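Local coordinates for hydroxyethylphosphonate dioxygenase (Streptomyces albus, PDB 6B9R), which probably uses a mononuclear iron centre and dioxygen to split the carbon-carbon bond of 2-hydroxyethylphosphonate, giving hydroxymethylphosphonate and formate, at residues N31-A34 against A35-D38; F46-V50 against S51-P55; P235-H238 against G239-L242; S422-P425 against D426-F429. All coordinates share one frame; numbering follows the deposited sequence.

Contact 1: residues N31-A34 against A35-D38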
loop_
_atom_site.group_PDB
_atom_site.type_symbol
_atom_site.label_atom_id
_atom_site.label_comp_id
_atom_site.label_asym_id
_atom_site.label_seq_id
_atom_site.Cartn_x
_atom_site.Cartn_y
_atom_site.Cartn_z
ATOM N N ASN A 31 -26.991 -6.322 -5.886
ATOM C CA ASN A 31 -27.676 -6.734 -4.672
ATOM C C ASN A 31 -27.816 -8.254 -4.701
ATOM O O ASN A 31 -27.301 -8.927 -5.597
ATOM C CB ASN A 31 -29.000 -5.990 -4.509
ATOM C CG ASN A 31 -29.996 -6.295 -5.610
ATOM O OD1 ASN A 31 -29.818 -7.226 -6.396
ATOM N ND2 ASN A 31 -31.075 -5.516 -5.651
ATOM N N ASP A 32 -28.530 -8.812 -3.722
ATOM C CA ASP A 32 -28.590 -10.263 -3.579
ATOM C C ASP A 32 -29.064 -10.929 -4.871
ATOM O O ASP A 32 -28.448 -11.888 -5.351
ATOM C CB ASP A 32 -29.506 -10.627 -2.408
ATOM C CG ASP A 32 -28.931 -10.209 -1.059
ATOM O OD1 ASP A 32 -28.427 -9.069 -0.942
ATOM O OD2 ASP A 32 -29.000 -11.015 -0.109
ATOM N N ARG A 33 -30.152 -10.416 -5.461
ATOM C CA ARG A 33 -30.683 -11.032 -6.677
ATOM C C ARG A 33 -29.722 -10.873 -7.850
ATOM O O ARG A 33 -29.500 -11.819 -8.619
ATOM C CB ARG A 33 -32.048 -10.428 -7.021
ATOM C CG ARG A 33 -33.062 -10.450 -5.873
ATOM C CD ARG A 33 -33.575 -11.876 -5.560
ATOM N NE ARG A 33 -32.677 -12.556 -4.628
ATOM C CZ ARG A 33 -32.725 -12.411 -3.308
ATOM N NH1 ARG A 33 -31.855 -13.048 -2.535
ATOM N NH2 ARG A 33 -33.652 -11.632 -2.757
ATOM N N ALA A 34 -29.131 -9.686 -8.011
ATOM C CA ALA A 34 -28.184 -9.505 -9.108
ATOM C C ALA A 34 -26.941 -10.377 -8.923
ATOM O O ALA A 34 -26.413 -10.932 -9.895
ATOM C CB ALA A 34 -27.803 -8.029 -9.233
ATOM N N ALA A 35 -26.455 -10.516 -7.687
ATOM C CA ALA A 35 -25.253 -11.327 -7.477
ATOM C C ALA A 35 -25.525 -12.804 -7.767
ATOM O O ALA A 35 -24.668 -13.499 -8.334
ATOM C CB ALA A 35 -24.718 -11.140 -6.051
ATOM N N GLU A 36 -26.704 -13.300 -7.379
ATOM C CA GLU A 36 -27.068 -14.682 -7.691
ATOM C C GLU A 36 -27.108 -14.910 -9.194
ATOM O O GLU A 36 -26.646 -15.946 -9.689
ATOM C CB GLU A 36 -28.426 -15.026 -7.063
ATOM C CG GLU A 36 -28.409 -15.065 -5.526
ATOM C CD GLU A 36 -29.774 -14.795 -4.912
ATOM O OE1 GLU A 36 -30.743 -14.565 -5.671
ATOM O OE2 GLU A 36 -29.873 -14.799 -3.666
ATOM N N ALA A 37 -27.682 -13.960 -9.937
ATOM C CA ALA A 37 -27.742 -14.087 -11.388
ATOM C C ALA A 37 -26.350 -14.086 -11.999
ATOM O O ALA A 37 -26.047 -14.914 -12.864
ATOM C CB ALA A 37 -28.592 -12.965 -11.982
ATOM N N ASP A 38 -25.479 -13.172 -11.550
ATOM C CA ASP A 38 -24.121 -13.110 -12.089
ATOM C C ASP A 38 -23.310 -14.354 -11.732
ATOM O O ASP A 38 -22.504 -14.832 -12.541
ATOM C CB ASP A 38 -23.388 -11.868 -11.574
ATOM C CG ASP A 38 -23.968 -10.568 -12.095
ATOM O OD1 ASP A 38 -24.843 -10.597 -12.990
ATOM O OD2 ASP A 38 -23.560 -9.506 -11.585
#

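Contact 2: residues F46-V50 against S51-P55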
loop_
_atom_site.group_PDB
_atom_site.type_symbol
_atom_site.label_atom_id
_atom_site.label_comp_id
_atom_site.label_asym_id
_atom_site.label_seq_id
_atom_site.Cartn_x
_atom_site.Cartn_y
_atom_site.Cartn_z
ATOM N N PHE A 46 -28.029 -15.882 -1.796
ATOM C CA PHE A 46 -26.813 -15.096 -1.573
ATOM C C PHE A 46 -26.603 -14.814 -0.089
ATOM O O PHE A 46 -25.465 -14.836 0.401
ATOM C CB PHE A 46 -26.859 -13.792 -2.379
ATOM C CG PHE A 46 -25.519 -13.089 -2.473
ATOM C CD1 PHE A 46 -24.462 -13.668 -3.170
ATOM C CD2 PHE A 46 -25.319 -11.852 -1.872
ATOM C CE1 PHE A 46 -23.223 -13.023 -3.258
ATOM C CE2 PHE A 46 -24.077 -11.208 -1.957
ATOM C CZ PHE A 46 -23.044 -11.795 -2.657
ATOM N N GLY A 47 -27.693 -14.580 0.646
ATOM C CA GLY A 47 -27.587 -14.360 2.076
ATOM C C GLY A 47 -26.999 -15.537 2.831
ATOM O O GLY A 47 -26.394 -15.354 3.888
ATOM N N ASP A 48 -27.157 -16.757 2.303
ATOM C CA ASP A 48 -26.560 -17.915 2.967
ATOM C C ASP A 48 -25.044 -17.947 2.810
ATOM O O ASP A 48 -24.341 -18.468 3.686
ATOM C CB ASP A 48 -27.166 -19.199 2.427
ATOM C CG ASP A 48 -28.642 -19.313 2.746
ATOM O OD1 ASP A 48 -29.015 -19.093 3.917
ATOM O OD2 ASP A 48 -29.427 -19.591 1.824
ATOM N N TYR A 49 -24.523 -17.411 1.708
ATOM C CA TYR A 49 -23.074 -17.322 1.546
ATOM C C TYR A 49 -22.501 -16.154 2.333
ATOM O O TYR A 49 -21.395 -16.245 2.882
ATOM C CB TYR A 49 -22.725 -17.184 0.066
ATOM C CG TYR A 49 -23.059 -18.417 -0.714
ATOM C CD1 TYR A 49 -22.184 -19.494 -0.738
ATOM C CD2 TYR A 49 -24.265 -18.529 -1.390
ATOM C CE1 TYR A 49 -22.482 -20.634 -1.435
ATOM C CE2 TYR A 49 -24.582 -19.677 -2.087
ATOM C CZ TYR A 49 -23.680 -20.724 -2.110
ATOM O OH TYR A 49 -23.968 -21.871 -2.801
ATOM N N VAL A 50 -23.235 -15.048 2.384
ATOM C CA VAL A 50 -22.758 -13.876 3.101
ATOM C C VAL A 50 -22.877 -14.059 4.612
ATOM O O VAL A 50 -22.074 -13.506 5.369
ATOM C CB VAL A 50 -23.519 -12.642 2.592
ATOM C CG1 VAL A 50 -23.432 -11.504 3.586
ATOM C CG2 VAL A 50 -22.955 -12.218 1.237
ATOM N N SER A 51 -23.838 -14.858 5.076
ATOM C CA SER A 51 -24.006 -15.065 6.508
ATOM C C SER A 51 -23.116 -16.166 7.054
ATOM O O SER A 51 -22.909 -16.225 8.271
ATOM C CB SER A 51 -25.457 -15.413 6.829
ATOM O OG SER A 51 -25.717 -16.761 6.480
ATOM N N GLY A 52 -22.625 -17.059 6.199
ATOM C CA GLY A 52 -21.813 -18.176 6.628
ATOM C C GLY A 52 -22.526 -19.508 6.660
ATOM O O GLY A 52 -21.881 -20.526 6.943
ATOM N N ARG A 53 -23.836 -19.536 6.382
ATOM C CA ARG A 53 -24.572 -20.799 6.377
ATOM C C ARG A 53 -24.070 -21.740 5.286
ATOM O O ARG A 53 -24.160 -22.964 5.430
ATOM C CB ARG A 53 -26.073 -20.540 6.201
ATOM C CG ARG A 53 -26.925 -21.806 6.207
ATOM C CD ARG A 53 -28.012 -21.769 5.142
ATOM N NE ARG A 53 -28.478 -23.107 4.779
ATOM C CZ ARG A 53 -29.415 -23.351 3.867
ATOM N NH1 ARG A 53 -29.775 -24.599 3.601
ATOM N NH2 ARG A 53 -29.997 -22.347 3.224
ATOM N N LEU A 54 -23.551 -21.192 4.189
ATOM C CA LEU A 54 -22.944 -22.000 3.151
ATOM C C LEU A 54 -21.488 -21.594 2.957
ATOM O O LEU A 54 -21.177 -20.399 2.936
ATOM C CB LEU A 54 -23.689 -21.860 1.818
ATOM C CG LEU A 54 -25.112 -22.413 1.769
ATOM C CD1 LEU A 54 -25.765 -22.016 0.469
ATOM C CD2 LEU A 54 -25.102 -23.927 1.919
ATOM N N PRO A 55 -20.582 -22.554 2.805
ATOM C CA PRO A 55 -19.170 -22.203 2.649
ATOM C C PRO A 55 -18.926 -21.570 1.294
ATOM O O PRO A 55 -19.605 -21.864 0.307
ATOM C CB PRO A 55 -18.444 -23.547 2.769
ATOM C CG PRO A 55 -19.531 -24.603 2.911
ATOM C CD PRO A 55 -20.824 -23.978 2.526
HETATM O O HOH W 1 -28.506 -17.695 6.504
HETATM O O HOH W 2 -19.941 -18.171 3.875
#

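Contact 3: residues P235-H238 against G239-L242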
loop_
_atom_site.group_PDB
_atom_site.type_symbol
_atom_site.label_atom_id
_atom_site.label_comp_id
_atom_site.label_asym_id
_atom_site.label_seq_id
_atom_site.Cartn_x
_atom_site.Cartn_y
_atom_site.Cartn_z
ATOM N N PRO A 235 15.463 8.393 -5.441
ATOM C CA PRO A 235 15.428 9.086 -4.149
ATOM C C PRO A 235 16.140 10.430 -4.224
ATOM O O PRO A 235 17.147 10.583 -4.917
ATOM C CB PRO A 235 16.143 8.109 -3.210
ATOM C CG PRO A 235 15.872 6.758 -3.815
ATOM C CD PRO A 235 15.902 6.990 -5.307
ATOM N N GLY A 236 15.575 11.423 -3.536
ATOM C CA GLY A 236 16.146 12.750 -3.494
ATOM C C GLY A 236 15.886 13.633 -4.694
ATOM O O GLY A 236 16.260 14.813 -4.661
ATOM N N ASP A 237 15.259 13.126 -5.758
ATOM C CA ASP A 237 15.039 13.933 -6.961
ATOM C C ASP A 237 13.696 14.648 -6.851
ATOM O O ASP A 237 12.656 14.144 -7.292
ATOM C CB ASP A 237 15.103 13.073 -8.217
ATOM C CG ASP A 237 15.230 13.903 -9.482
ATOM O OD1 ASP A 237 14.909 15.112 -9.453
ATOM O OD2 ASP A 237 15.660 13.350 -10.512
ATOM N N HIS A 238 13.733 15.864 -6.303
ATOM C CA HIS A 238 12.504 16.623 -6.106
ATOM C C HIS A 238 11.941 17.151 -7.415
ATOM O O HIS A 238 10.720 17.263 -7.556
ATOM C CB HIS A 238 12.756 17.773 -5.131
ATOM C CG HIS A 238 12.993 17.311 -3.731
ATOM N ND1 HIS A 238 14.238 16.938 -3.272
ATOM C CD2 HIS A 238 12.134 17.114 -2.702
ATOM C CE1 HIS A 238 14.138 16.543 -2.014
ATOM N NE2 HIS A 238 12.875 16.643 -1.643
ATOM N N GLY A 239 12.803 17.503 -8.370
ATOM C CA GLY A 239 12.302 17.950 -9.660
ATOM C C GLY A 239 11.476 16.888 -10.360
ATOM O O GLY A 239 10.461 17.193 -10.992
ATOM N N ALA A 240 11.893 15.621 -10.251
ATOM C CA ALA A 240 11.143 14.536 -10.877
ATOM C C ALA A 240 9.781 14.356 -10.223
ATOM O O ALA A 240 8.782 14.102 -10.908
ATOM C CB ALA A 240 11.936 13.230 -10.799
ATOM N N MET A 241 9.742 14.458 -8.895
ATOM C CA MET A 241 8.497 14.424 -8.139
ATOM C C MET A 241 7.559 15.539 -8.584
ATOM O O MET A 241 6.370 15.308 -8.827
ATOM C CB MET A 241 8.829 14.542 -6.653
ATOM C CG MET A 241 7.685 14.368 -5.676
ATOM S SD MET A 241 7.203 12.642 -5.556
ATOM C CE MET A 241 5.754 12.762 -6.568
ATOM N N LEU A 242 8.079 16.766 -8.692
ATOM C CA LEU A 242 7.263 17.874 -9.177
ATOM C C LEU A 242 6.752 17.604 -10.589
ATOM O O LEU A 242 5.558 17.771 -10.868
ATOM C CB LEU A 242 8.064 19.173 -9.128
ATOM C CG LEU A 242 7.352 20.410 -9.679
ATOM C CD1 LEU A 242 6.096 20.720 -8.855
ATOM C CD2 LEU A 242 8.301 21.608 -9.696
#

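Contact 4: residues S422-P425 against D426-F429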
loop_
_atom_site.group_PDB
_atom_site.type_symbol
_atom_site.label_atom_id
_atom_site.label_comp_id
_atom_site.label_asym_id
_atom_site.label_seq_id
_atom_site.Cartn_x
_atom_site.Cartn_y
_atom_site.Cartn_z
ATOM N N SER A 422 0.996 -3.068 6.120
ATOM C CA SER A 422 0.170 -2.524 5.052
ATOM C C SER A 422 -0.646 -1.317 5.501
ATOM O O SER A 422 -1.148 -0.582 4.647
ATOM C CB SER A 422 -0.746 -3.616 4.508
ATOM O OG SER A 422 0.031 -4.697 4.020
ATOM N N ALA A 423 -0.797 -1.089 6.809
ATOM C CA ALA A 423 -1.446 0.134 7.287
ATOM C C ALA A 423 -0.385 1.235 7.297
ATOM O O ALA A 423 0.280 1.511 8.300
ATOM C CB ALA A 423 -2.085 -0.075 8.654
ATOM N N THR A 424 -0.198 1.826 6.127
ATOM C CA THR A 424 0.751 2.910 5.893
ATOM C C THR A 424 0.202 4.215 6.456
ATOM O O THR A 424 -0.962 4.295 6.855
ATOM C CB THR A 424 0.974 3.060 4.390
ATOM O OG1 THR A 424 -0.263 3.475 3.796
ATOM C CG2 THR A 424 1.411 1.732 3.752
ATOM N N PRO A 425 1.009 5.277 6.488
ATOM C CA PRO A 425 0.456 6.587 6.881
ATOM C C PRO A 425 -0.786 6.972 6.098
ATOM O O PRO A 425 -1.759 7.447 6.696
ATOM C CB PRO A 425 1.622 7.551 6.614
ATOM C CG PRO A 425 2.849 6.693 6.775
ATOM C CD PRO A 425 2.484 5.313 6.340
ATOM N N ASP A 426 -0.797 6.755 4.778
ATOM C CA ASP A 426 -1.970 7.130 3.996
ATOM C C ASP A 426 -3.203 6.357 4.455
ATOM O O ASP A 426 -4.303 6.919 4.530
ATOM C CB ASP A 426 -1.714 6.901 2.506
ATOM C CG ASP A 426 -0.834 7.983 1.887
ATOM O OD1 ASP A 426 -0.728 9.075 2.470
ATOM O OD2 ASP A 426 -0.258 7.745 0.805
ATOM N N VAL A 427 -3.044 5.067 4.758
ATOM C CA VAL A 427 -4.163 4.288 5.292
ATOM C C VAL A 427 -4.618 4.864 6.628
ATOM O O VAL A 427 -5.813 5.027 6.887
ATOM C CB VAL A 427 -3.778 2.802 5.430
ATOM C CG1 VAL A 427 -4.870 2.041 6.206
ATOM C CG2 VAL A 427 -3.550 2.152 4.058
ATOM N N ARG A 428 -3.666 5.156 7.511
ATOM C CA ARG A 428 -4.022 5.648 8.836
ATOM C C ARG A 428 -4.774 6.970 8.760
ATOM O O ARG A 428 -5.702 7.202 9.543
ATOM C CB ARG A 428 -2.764 5.784 9.700
ATOM C CG ARG A 428 -2.097 4.460 9.989
ATOM C CD ARG A 428 -0.783 4.673 10.761
ATOM N NE ARG A 428 -1.047 5.102 12.137
ATOM C CZ ARG A 428 -0.156 5.682 12.935
ATOM N NH1 ARG A 428 1.076 5.927 12.496
ATOM N NH2 ARG A 428 -0.505 6.024 14.171
ATOM N N PHE A 429 -4.406 7.848 7.817
ATOM C CA PHE A 429 -5.166 9.086 7.683
ATOM C C PHE A 429 -6.542 8.836 7.085
ATOM O O PHE A 429 -7.502 9.517 7.459
ATOM C CB PHE A 429 -4.392 10.111 6.860
ATOM C CG PHE A 429 -3.288 10.767 7.644
ATOM C CD1 PHE A 429 -3.589 11.675 8.653
ATOM C CD2 PHE A 429 -1.971 10.444 7.409
ATOM C CE1 PHE A 429 -2.588 12.266 9.396
ATOM C CE2 PHE A 429 -0.963 11.026 8.143
ATOM C CZ PHE A 429 -1.269 11.936 9.139
#

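Contact 1: residues N31-A34 against A35-D38
Arg33 and Glu36 form an i to i+3 salt bridge over the opening turns of helix 32-39, a helix that Asn31 caps at its N terminus. At the cap, Asn31 O receives the amide of Ala35 at 2.8 Å from Ala35 N. A chi1 of 64° folds the Asn31 amide group back over the turn. Its OD1 there accepts Ala34 N at 3.0 Å, so the N-cap spends two oxygens on two successive amides. Asn31 ND2 is bonded to the hydroxyl of Tyr450, and Asn31 and Ala34 pack on Ile101 and Arg99 of the second subunit.

The tightly packed residues are Ala35, its methyl group touching Phe46 and Trp68, and Glu36. Both are buried, and Glu36 OE1 and OE2 also accept the backbone amides of Gly44 and Phe46, respectively. The carboxylate therefore ties this helix to the beginning of helix 46-51, and the several donors would be expected to favour its charged form. Arg33 and Ala37, by contrast, face solvent. Arg33 doubles back, bent at chi2 and chi3, to lie alongside Glu36 with the two planes 27° apart. CB of Asp32 rests against one face of the guanidinium, near its rim. The side-on grip is nearly straight: Arg33 NE reaches Glu36 OE1 at 3.0 Å, and Arg33 NH1 reaches Glu36 OE2 at 2.9 Å.

Contact 2: residues F46-V50 against S51-P55
Leu54 lays its CD1 methyl over one face of the Tyr49 ring, a CH-pi contact in which Leu54 CD1 stands 3.9 Å from the ring centroid and is displaced toward the rim on the phenol side. Tyr49 CZ is the ring atom nearest that methyl, at 3.6 Å, while Leu54 CB lies near Tyr49 CD1 and CE1. A chi1 of -67° sets CG of Leu54 beside its own backbone N, and from there the branch carrying CD1 reaches the ring. The carbonyl oxygen of Pro55 comes to the ring edge instead, near the plane.

The chain wraps round the tyrosine in this way at a glycine-terminated helix C-terminus, where helix 46-51 gives way to the loop toward helix 58-67. Gly52 is the first residue to leave the helical conformation, with a positive phi of 103° that would push a side chain against the preceding carbonyl oxygen. Leu54 N donates to Asp48 O at 2.9 Å, arriving from above the carbonyl plane; Gly52 N adds a weak bond to the same oxygen. Ser51 N still makes the helical bond to Gly47 O.

On the solvent side Asp48 and Arg53 run side by side in a salt bridge. Arg53 NH2 lies 3.1 Å from Asp48 OD2, with carboxylate and guanidinium almost perpendicular, although the arginine is poorly ordered. One water joins Asp48 OD1 to the hydroxyl of Ser51, and another donates to Tyr49 O and Leu54 O.

Contact 3: residues P235-H238 against G239-L242
Asp237 caps helix 238-249 at its N terminus, its OD1 accepting the amide of Ala240 at a distance of 3.2 Å from Ala240 N. The carboxylate is swung toward the first turn by a chi1 of -166°, which carries CG to the side of the residue's own carbonyl carbon. The N-H meets OD1 from above the carboxylate plane. The methyl group of Ala240 lies against the same carboxylate, with Ala240 CB 3.6 Å from Asp237 CG. An alanine here removes the carboxylate, which would probably leave the amide of Ala240 without its capping acceptor and the first turn less firmly held.

The next ring of bonds is made by backbone. Asp237 O takes a weak bond from Met241 N, and the carbonyl of His238 begins the regular helical pattern further along. The cap is probably steadied by Pro274, which touches the side chain of Asp237: Pro274 O accepts His238 ND1, and the backbones of His238 and Pro274 are hydrogen-bonded as well. His238 ND1 has in addition a weak bond to Gly236 O. Further out, Leu242 packs on Leu270, Cys271 and Leu289, and Met241 packs on Phe429 of the second subunit. The helix runs into a region matching the Cro/C1-type helix-turn-helix family. Its first full-strength helical bond joins Leu242 N to His238 O at 2.9 Å.

Contact 4: residues S422-P425 against D426-F429
Pro425 O accepts the amide of Phe429 at 2.9 Å from Phe429 N, the donor almost in line with the carbonyl bond. The Phe429 ring sits obliquely beside the same oxygen, its CD2 3.1 Å from Pro425 O. One residue earlier, Thr424 O takes the amide of Arg428, again at 2.9 Å between Thr424 O and Arg428 N.

The threonine side chain adds a third, weaker hold. A chi1 of 65° sets OG1 between the backbone N and the carbonyl carbon, from where it accepts Val427 N at 3.3 Å. The valine in turn brings CG2 to within 3.6 Å of Thr424 OG1 and sets its CB 4.0 Å from Ala423 CA. Ala423 is the centre of an inverse gamma turn, closed by a weak bond from Thr424 N to Ser422 O, which brings the chain round into the helix.

Arg428 starts beside Thr424 O, but its end leaves the turn for the second subunit, where NE and NH1 donate to Leu231 O and Ser244 OG. A leucine in its place is likely to leave both of those acceptors without their donor and weaken the tie between the subunits. Ser422 OG likewise reaches Glu219 of the second subunit. Thr424 as N-cap, followed by Pro425 as the first helical residue where no amide hydrogen is needed, is a classic helix start, here opening helix 425-433 against the partner subunit.

From the N terminus the four contacts come strictly in series: none encloses or crosses another, and each is local to one stretch of chain. Contact 1 starts helix 32-39, and contact 2 finishes helix 46-51 and turns the chain toward helix 58-67; these two touch directly, with centres 13 Å apart. Contact 3 follows strand 202-208 and helices 215-223 and 225-231 and starts helix 238-249, part of which matches the helix-turn-helix family. Contact 4 connects strand 412-419, of the sheet that also holds 343-349 and 364-369, to helix 425-433. Contacts 3 and 4, with centres 22 Å apart, do not touch within the chain, yet Met241 and Phe429 meet across the two subunits. Contacts 1, 3 and 4 all reach the second subunit.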